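Local coordinates for dTDP-4-dehydrorhamnose 3,5-epimerase (Bacillus anthracis str. Ames, PDB 3RYK), which catalyses the epimerisation of dTDP-4-dehydro-6-deoxyglucose at C3 and C5 of its sugar ring, a step in the biosynthesis of dTDP-L-rhamnose, at residues Ser76-Thr81 with Ser185-Asp190; Ile98-Gly103 with Pro150-Met155; Gly103-Val108 with His143-Leu148. All blocks are in the same frame, centred on the assembly; numbering follows the deposited sequence.

Contact 1 (Ser76-Thr81 with Ser185-Asp190); sequences SAEAGT and SPILSD. With POP (pyrophosphate 2-), chain C.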
loop_
_atom_site.group_PDB
_atom_site.type_symbol
_atom_site.label_atom_id
_atom_site.label_comp_id
_atom_site.label_asym_id
_atom_site.label_seq_id
_atom_site.Cartn_x
_atom_site.Cartn_y
_atom_site.Cartn_z
ATOM N N SER A 76 13.527 -2.582 5.602
ATOM C CA SER A 76 14.982 -2.704 5.717
ATOM C C SER A 76 15.429 -1.739 6.827
ATOM O O SER A 76 15.321 -0.511 6.701
ATOM C CB SER A 76 15.676 -2.376 4.404
ATOM O OG SER A 76 15.259 -3.227 3.351
ATOM N N ALA A 77 15.914 -2.292 7.927
ATOM C CA ALA A 77 16.339 -1.483 9.056
ATOM C C ALA A 77 17.549 -0.564 8.798
ATOM O O ALA A 77 17.554 0.590 9.226
ATOM C CB ALA A 77 16.612 -2.384 10.279
ATOM N N GLU A 78 18.542 -1.057 8.067
ATOM C CA GLU A 78 19.757 -0.294 7.805
ATOM C C GLU A 78 19.871 0.270 6.399
ATOM O O GLU A 78 19.450 -0.375 5.439
ATOM C CB GLU A 78 20.969 -1.221 8.034
ATOM C CG GLU A 78 21.363 -1.340 9.509
ATOM C CD GLU A 78 22.173 -2.588 9.856
ATOM O OE1 GLU A 78 21.557 -3.525 10.411
ATOM O OE2 GLU A 78 23.383 -2.672 9.550
ATOM N N ALA A 79 20.427 1.481 6.291
ATOM C CA ALA A 79 20.655 2.113 4.988
ATOM C C ALA A 79 21.684 1.237 4.276
ATOM O O ALA A 79 22.518 0.594 4.926
ATOM C CB ALA A 79 21.220 3.501 5.137
ATOM N N GLY A 80 21.665 1.232 2.948
ATOM C CA GLY A 80 22.610 0.420 2.184
ATOM C C GLY A 80 22.255 -1.056 2.096
ATOM O O GLY A 80 23.136 -1.916 1.881
ATOM N N THR A 81 20.982 -1.368 2.293
ATOM C CA THR A 81 20.499 -2.728 2.199
ATOM C C THR A 81 20.097 -2.918 0.739
ATOM O O THR A 81 19.376 -2.095 0.169
ATOM C CB THR A 81 19.272 -2.976 3.097
ATOM O OG1 THR A 81 19.619 -2.728 4.464
ATOM C CG2 THR A 81 18.734 -4.408 2.943
ATOM N N SER A 185 29.776 -1.690 0.559
ATOM C CA SER A 185 29.599 -3.002 1.188
ATOM C C SER A 185 28.120 -3.178 1.516
ATOM O O SER A 185 27.740 -3.127 2.682
ATOM C CB SER A 185 30.437 -3.056 2.468
ATOM O OG SER A 185 31.807 -2.785 2.195
ATOM N N PRO A 186 27.283 -3.438 0.494
ATOM C CA PRO A 186 25.852 -3.577 0.760
ATOM C C PRO A 186 25.435 -4.653 1.731
ATOM O O PRO A 186 26.103 -5.699 1.829
ATOM C CB PRO A 186 25.259 -3.910 -0.615
ATOM C CG PRO A 186 26.383 -4.336 -1.448
ATOM C CD PRO A 186 27.614 -3.691 -0.919
ATOM N N ILE A 187 24.357 -4.378 2.463
ATOM C CA ILE A 187 23.794 -5.337 3.405
ATOM C C ILE A 187 22.952 -6.222 2.477
ATOM O O ILE A 187 22.009 -5.770 1.867
ATOM C CB ILE A 187 22.997 -4.660 4.527
ATOM C CG1 ILE A 187 23.969 -3.834 5.374
ATOM C CG2 ILE A 187 22.258 -5.701 5.378
ATOM C CD1 ILE A 187 23.335 -2.778 6.221
ATOM N N LEU A 188 23.346 -7.480 2.331
ATOM C CA LEU A 188 22.666 -8.426 1.465
ATOM C C LEU A 188 22.414 -9.722 2.186
ATOM O O LEU A 188 23.177 -10.073 3.079
ATOM C CB LEU A 188 23.604 -8.772 0.302
ATOM C CG LEU A 188 24.010 -7.649 -0.650
ATOM C CD1 LEU A 188 25.271 -7.947 -1.462
ATOM C CD2 LEU A 188 22.817 -7.379 -1.518
ATOM N N SER A 189 21.357 -10.427 1.804
ATOM C CA SER A 189 21.080 -11.717 2.416
ATOM C C SER A 189 22.018 -12.684 1.692
ATOM O O SER A 189 22.481 -12.402 0.569
ATOM C CB SER A 189 19.623 -12.134 2.242
ATOM O OG SER A 189 19.298 -12.282 0.874
ATOM N N ASP A 190 22.314 -13.816 2.322
ATOM C CA ASP A 190 23.192 -14.807 1.690
ATOM C C ASP A 190 22.637 -15.241 0.336
ATOM O O ASP A 190 23.396 -15.431 -0.618
ATOM C CB ASP A 190 23.401 -16.024 2.592
ATOM C CG ASP A 190 24.234 -15.713 3.822
ATOM O OD1 ASP A 190 24.793 -14.603 3.924
ATOM O OD2 ASP A 190 24.370 -16.609 4.676
HETATM P P1 POP C . 13.217 -13.039 -0.765
HETATM O O1 POP C . 12.017 -13.616 -0.044
HETATM O O2 POP C . 13.154 -13.487 -2.211
HETATM O O3 POP C . 13.192 -11.530 -0.684
HETATM O O POP C . 14.565 -13.655 -0.108
HETATM P P2 POP C . 15.611 -12.887 0.864
HETATM O O4 POP C . 16.829 -12.527 0.046
HETATM O O5 POP C . 16.023 -13.826 1.974
HETATM O O6 POP C . 15.034 -11.641 1.498
#
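Gly80 and Thr81 run beside Pro186 and Ile187, where a single bridge pairs Thr81 with Ile187; beside it Ile187 N donates to Gly80 O at 2.8 Å, with an N-H...O angle of 170°. Gly80 suits this spot because its backbone angles (phi 79°, psi 22°) would press a CB against the preceding carbonyl oxygen. Ile187 carries most of the side-chain contact. Its CG1 branch reaches over Gly80 so that CD1 ends against Glu78, 3.4 Å from Glu78 CB and 3.3 Å from Glu78 OE2; the methyl touches both the aliphatic root and the carboxylate of the glutamate, and the two side chains meet at about a right angle. The other branch, CG2, lies near Thr81 OG1. That hydroxyl turns back and donates to Glu78 O at 2.6 Å, which closes the turn, while Thr81 CG2 rests on Ile187 O at 3.7 Å. Two residues on, Ser189 OG is hydrogen-bonded to Asp192 N and donates to pyrophosphate O4 at 2.6 Å. Lys191 NZ holds the same ligand. The bridge ties the loop between strands 70-76 and 82-88 to the segment where Ser189 caps helix 190-193 and binds pyrophosphate.

Contact 2 (Ile98-Gly103 with Pro150-Met155); sequences IQVMQG and PHTIVM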
loop_
_atom_site.group_PDB
_atom_site.type_symbol
_atom_site.label_atom_id
_atom_site.label_comp_id
_atom_site.label_asym_id
_atom_site.label_seq_id
_atom_site.Cartn_x
_atom_site.Cartn_y
_atom_site.Cartn_z
ATOM N N ILE A 98 6.144 -0.389 -7.969
ATOM C CA ILE A 98 6.786 -0.081 -6.712
ATOM C C ILE A 98 6.754 1.361 -6.246
ATOM O O ILE A 98 6.860 2.281 -7.047
ATOM C CB ILE A 98 8.294 -0.435 -6.818
ATOM C CG1 ILE A 98 8.547 -1.911 -7.210
ATOM C CG2 ILE A 98 9.025 -0.127 -5.506
ATOM C CD1 ILE A 98 8.718 -2.193 -8.680
ATOM N N GLN A 99 6.621 1.524 -4.934
ATOM C CA GLN A 99 6.623 2.827 -4.286
ATOM C C GLN A 99 7.275 2.696 -2.912
ATOM O O GLN A 99 7.381 1.591 -2.339
ATOM C CB GLN A 99 5.233 3.430 -4.122
ATOM C CG GLN A 99 4.299 2.670 -3.222
ATOM C CD GLN A 99 2.991 3.395 -2.984
ATOM O OE1 GLN A 99 2.913 4.617 -3.111
ATOM N NE2 GLN A 99 1.972 2.653 -2.593
ATOM N N VAL A 100 7.704 3.840 -2.394
ATOM C CA VAL A 100 8.352 3.930 -1.090
ATOM C C VAL A 100 7.407 4.651 -0.136
ATOM O O VAL A 100 6.962 5.791 -0.406
ATOM C CB VAL A 100 9.702 4.650 -1.198
ATOM C CG1 VAL A 100 10.302 4.852 0.178
ATOM C CG2 VAL A 100 10.653 3.861 -2.124
ATOM N N MET A 101 7.118 4.010 0.995
ATOM C CA MET A 101 6.205 4.572 1.998
ATOM C C MET A 101 6.921 5.321 3.117
ATOM O O MET A 101 6.355 6.243 3.739
ATOM C CB MET A 101 5.322 3.455 2.566
ATOM C CG MET A 101 4.594 2.642 1.464
ATOM S SD MET A 101 3.613 3.623 0.292
ATOM C CE MET A 101 2.423 4.369 1.415
ATOM N N GLN A 102 8.150 4.899 3.391
ATOM C CA GLN A 102 8.977 5.496 4.403
ATOM C C GLN A 102 10.410 5.382 3.907
ATOM O O GLN A 102 10.826 4.313 3.444
ATOM C CB GLN A 102 8.785 4.809 5.754
ATOM C CG GLN A 102 9.598 5.446 6.857
ATOM C CD GLN A 102 9.320 4.882 8.249
ATOM O OE1 GLN A 102 8.246 4.347 8.532
ATOM N NE2 GLN A 102 10.283 5.054 9.142
ATOM N N GLY A 103 11.147 6.486 3.994
ATOM C CA GLY A 103 12.523 6.543 3.546
ATOM C C GLY A 103 12.693 6.818 2.052
ATOM O O GLY A 103 11.880 7.495 1.409
ATOM N N PRO A 150 18.142 4.789 6.981
ATOM C CA PRO A 150 17.570 3.722 7.812
ATOM C C PRO A 150 16.047 3.696 7.786
ATOM O O PRO A 150 15.382 4.690 7.415
ATOM C CB PRO A 150 18.026 4.080 9.234
ATOM C CG PRO A 150 19.121 5.058 9.080
ATOM C CD PRO A 150 19.022 5.690 7.740
ATOM N N HIS A 151 15.515 2.557 8.196
ATOM C CA HIS A 151 14.080 2.324 8.280
ATOM C C HIS A 151 13.312 2.668 7.008
ATOM O O HIS A 151 12.394 3.493 7.048
ATOM C CB HIS A 151 13.486 3.087 9.474
ATOM C CG HIS A 151 14.154 2.787 10.782
ATOM N ND1 HIS A 151 13.877 1.654 11.521
ATOM C CD2 HIS A 151 15.063 3.489 11.500
ATOM C CE1 HIS A 151 14.602 1.663 12.627
ATOM N NE2 HIS A 151 15.330 2.766 12.640
ATOM N N THR A 152 13.716 2.063 5.892
ATOM C CA THR A 152 13.064 2.261 4.607
ATOM C C THR A 152 12.060 1.135 4.379
ATOM O O THR A 152 12.360 -0.074 4.582
ATOM C CB THR A 152 14.075 2.404 3.450
ATOM O OG1 THR A 152 14.767 3.656 3.587
ATOM C CG2 THR A 152 13.405 2.369 2.085
ATOM N N ILE A 153 10.857 1.548 3.978
ATOM C CA ILE A 153 9.741 0.650 3.698
ATOM C C ILE A 153 9.295 0.819 2.243
ATOM O O ILE A 153 8.879 1.920 1.822
ATOM C CB ILE A 153 8.540 0.943 4.621
ATOM C CG1 ILE A 153 8.941 0.871 6.094
ATOM C CG2 ILE A 153 7.389 -0.025 4.337
ATOM C CD1 ILE A 153 7.814 1.247 7.061
ATOM N N VAL A 154 9.377 -0.272 1.491
ATOM C CA VAL A 154 9.005 -0.298 0.096
ATOM C C VAL A 154 7.794 -1.202 -0.065
ATOM O O VAL A 154 7.699 -2.274 0.545
ATOM C CB VAL A 154 10.146 -0.850 -0.771
ATOM C CG1 VAL A 154 9.752 -0.854 -2.236
ATOM C CG2 VAL A 154 11.412 -0.050 -0.560
ATOM N N MET A 155 6.856 -0.759 -0.882
ATOM C CA MET A 155 5.656 -1.517 -1.146
ATOM C C MET A 155 5.572 -1.717 -2.638
ATOM O O MET A 155 5.886 -0.807 -3.407
ATOM C CB MET A 155 4.415 -0.754 -0.681
ATOM C CG MET A 155 3.112 -1.475 -0.983
ATOM S SD MET A 155 1.635 -0.519 -0.609
ATOM C CE MET A 155 1.770 -0.310 1.160
#
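Val154 and Ile98 make the tight end of this contact: Ile98 CG2 and Val154 CG1 are 3.4 Å apart, closer than usual for two methyl carbons. Val154 places CG1 anti to its backbone N (chi1 -179°), which also brings that methyl over Gln99 O. Val100 lies beside Val154 on the same face; Ile105 of the facing sheet covers both, and Phe145 covers Val154. Compact valines suit the interior between two sheets. The backbones run antiparallel, with Gln99 and Met155 as a hydrogen-bonded pair: Gln99 N reaches Met155 O at 2.9 Å, and Met155 N reaches Gln99 O at 2.8 Å. Beyond Val100 the register slips by one residue. Ile153 O accepts a bond from Met101 N at 2.9 Å and a weak one from Gln102 N at 3.4 Å, while Ile153 N returns to Gln102 O.

The other face is more mixed, carrying methionines and glutamines covered by the second subunit. Gln99 lies alongside Met155, its NE2 3.8 Å from Met155 SD, and the bent Met101 chain sets CG 4.0 Å from Met155 CB. Flexible methionines suit this place, since Met101 and Met155 of the second subunit pack here too. The solvent side is the end at Gln102 and His151. Gln102, extended from CG onward, runs over Ile153 CD1 and beside His151, its amide plane turned 33° from the imidazole; Gln102 of the second subunit packs on it. The exposed His151 has its ND1 hydrogen-bonded to Tyr75 OH. Gly103, with positive phi, passes Thr152 OG1, whose hydroxyl is hydrogen-bonded to Val149 O, where a CB would clash. Met101 and Gln102 opposite Ile153 form a classic beta bulge, at the corner where the chain leaves one sheet of the jelly-roll-like fold for the other.

Contact 3 (Gly103-Val108 with His143-Leu148); sequences GAIYDV and HGFCTL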
loop_
_atom_site.group_PDB
_atom_site.type_symbol
_atom_site.label_atom_id
_atom_site.label_comp_id
_atom_site.label_asym_id
_atom_site.label_seq_id
_atom_site.Cartn_x
_atom_site.Cartn_y
_atom_site.Cartn_z
ATOM N N GLY A 103 11.147 6.486 3.994
ATOM C CA GLY A 103 12.523 6.543 3.546
ATOM C C GLY A 103 12.693 6.818 2.052
ATOM O O GLY A 103 11.880 7.495 1.409
ATOM N N ALA A 104 13.760 6.280 1.493
ATOM C CA ALA A 104 14.065 6.472 0.087
ATOM C C ALA A 104 14.988 5.370 -0.390
ATOM O O ALA A 104 15.757 4.834 0.411
ATOM C CB ALA A 104 14.719 7.825 -0.108
ATOM N N ILE A 105 14.887 5.055 -1.685
ATOM C CA ILE A 105 15.687 4.032 -2.327
ATOM C C ILE A 105 16.156 4.455 -3.713
ATOM O O ILE A 105 15.592 5.368 -4.327
ATOM C CB ILE A 105 14.838 2.726 -2.540
ATOM C CG1 ILE A 105 13.767 2.915 -3.647
ATOM C CG2 ILE A 105 14.232 2.259 -1.248
ATOM C CD1 ILE A 105 12.780 1.751 -3.797
ATOM N N TYR A 106 17.223 3.815 -4.157
ATOM C CA TYR A 106 17.791 3.987 -5.495
ATOM C C TYR A 106 17.381 2.673 -6.111
ATOM O O TYR A 106 17.921 1.628 -5.742
ATOM C CB TYR A 106 19.293 4.204 -5.477
ATOM C CG TYR A 106 19.995 4.095 -6.829
ATOM C CD1 TYR A 106 19.893 5.091 -7.791
ATOM C CD2 TYR A 106 20.832 3.014 -7.105
ATOM C CE1 TYR A 106 20.567 4.984 -9.012
ATOM C CE2 TYR A 106 21.526 2.902 -8.321
ATOM C CZ TYR A 106 21.391 3.882 -9.271
ATOM O OH TYR A 106 22.088 3.751 -10.472
ATOM N N ASP A 107 16.416 2.717 -7.021
ATOM C CA ASP A 107 15.883 1.547 -7.671
ATOM C C ASP A 107 16.401 1.369 -9.088
ATOM O O ASP A 107 16.408 2.309 -9.891
ATOM C CB ASP A 107 14.369 1.677 -7.616
ATOM C CG ASP A 107 13.654 0.436 -8.056
ATOM O OD1 ASP A 107 13.832 -0.043 -9.201
ATOM O OD2 ASP A 107 12.860 -0.043 -7.225
ATOM N N VAL A 108 16.811 0.143 -9.403
ATOM C CA VAL A 108 17.348 -0.156 -10.707
ATOM C C VAL A 108 16.522 -1.225 -11.408
ATOM O O VAL A 108 16.002 -2.141 -10.757
ATOM C CB VAL A 108 18.779 -0.742 -10.591
ATOM C CG1 VAL A 108 19.278 -1.291 -11.961
ATOM C CG2 VAL A 108 19.748 0.283 -10.007
ATOM N N HIS A 143 14.707 -6.445 -11.324
ATOM C CA HIS A 143 14.409 -5.338 -10.417
ATOM C C HIS A 143 15.027 -5.495 -9.048
ATOM O O HIS A 143 14.938 -6.575 -8.422
ATOM C CB HIS A 143 12.904 -5.182 -10.197
ATOM C CG HIS A 143 12.569 -4.289 -9.041
ATOM N ND1 HIS A 143 12.200 -4.774 -7.803
ATOM C CD2 HIS A 143 12.610 -2.943 -8.917
ATOM C CE1 HIS A 143 12.004 -3.766 -6.973
ATOM N NE2 HIS A 143 12.254 -2.644 -7.621
ATOM N N GLY A 144 15.622 -4.405 -8.567
ATOM C CA GLY A 144 16.246 -4.371 -7.256
ATOM C C GLY A 144 16.400 -2.950 -6.779
ATOM O O GLY A 144 16.157 -2.008 -7.549
ATOM N N PHE A 145 16.787 -2.788 -5.519
ATOM C CA PHE A 145 16.978 -1.454 -4.964
ATOM C C PHE A 145 17.955 -1.393 -3.789
ATOM O O PHE A 145 18.264 -2.418 -3.149
ATOM C CB PHE A 145 15.633 -0.851 -4.548
ATOM C CG PHE A 145 14.923 -1.611 -3.450
ATOM C CD1 PHE A 145 15.226 -1.363 -2.110
ATOM C CD2 PHE A 145 13.931 -2.517 -3.746
ATOM C CE1 PHE A 145 14.564 -2.035 -1.089
ATOM C CE2 PHE A 145 13.251 -3.190 -2.724
ATOM C CZ PHE A 145 13.574 -2.949 -1.398
ATOM N N CYS A 146 18.434 -0.182 -3.520
ATOM C CA CYS A 146 19.361 0.099 -2.418
ATOM C C CYS A 146 18.706 1.152 -1.545
ATOM O O CYS A 146 18.353 2.234 -2.029
ATOM C CB CYS A 146 20.714 0.608 -2.931
ATOM S SG CYS A 146 21.975 0.882 -1.657
ATOM N N THR A 147 18.542 0.851 -0.262
ATOM C CA THR A 147 17.923 1.799 0.665
ATOM C C THR A 147 18.946 2.892 0.946
ATOM O O THR A 147 20.119 2.617 1.160
ATOM C CB THR A 147 17.413 1.102 1.926
ATOM O OG1 THR A 147 18.509 0.495 2.629
ATOM C CG2 THR A 147 16.390 0.007 1.544
ATOM N N LEU A 148 18.507 4.147 0.969
ATOM C CA LEU A 148 19.430 5.252 1.180
ATOM C C LEU A 148 19.512 5.795 2.607
ATOM O O LEU A 148 20.436 6.547 2.935
ATOM C CB LEU A 148 19.010 6.398 0.237
ATOM C CG LEU A 148 18.895 6.059 -1.258
ATOM C CD1 LEU A 148 18.544 7.396 -2.014
ATOM C CD2 LEU A 148 20.139 5.409 -1.863
#
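This is an antiparallel strand pairing inside the five-stranded sheet, joining strand 104-111 to strand 141-147 between strands 122-128 and 82-88. Its ladder includes paired bonds between Tyr106 and Cys146, with Tyr106 N to Cys146 O and Cys146 N to Tyr106 O both 2.9 Å. On the face turned to the other sheet, His143 NE2 donates to Asp107 OD2 at 2.7 Å. The oxygen lies at the ring's edge, close to its plane, and is met on the syn side of a carboxylate turned 33° from the imidazole; an N-H...O angle of 146° makes the bond somewhat bent. With chi1 at -171° the Asp107 carboxylate swings away from its own N and across to the neighbouring strand. Next along this face Ile105 crosses Phe145, its CG2 3.9 Å from Phe145 CD1 and its CD1 3.9 Å from Phe145 CB, a branched aliphatic side chain packed against the aromatic one. Beyond the strand end Leu148 CD2 touches Tyr106 CB at 3.9 Å, and Leu148 N donates to Ala104 O. Gly144 and Val108 form another hydrogen-bonded pair; apolar Val108 suits its packing on Ile179 and Trp181. A buried histidine-carboxylate hydrogen bond thus sits beside Ile98 and Lys96, on the inner face of a jelly-roll-like fold.

How the contacts relate
Along the chain contact 3 is nested within the loop closed by contact 2, and both within that closed by contact 1. Contacts 2 and 3, with centres about 9 Å apart, share Gly103 and belong to opposed sheets; strands 96-100 and 104-111 step from one to the other, as do 141-147 and 152-158. Ile105 of contact 3 meets Val100, Thr152 and Val154 of contact 2 between them. Contact 1, its centre about 11 Å from contact 3 and 14 Å from contact 2, lies at one end: the backbones of Gly80 and Thr81 are hydrogen-bonded to Thr147, and that of Ser76 to Thr152. Contacts 1 and 2 also touch the second subunit, with pyrophosphate next to contact 1.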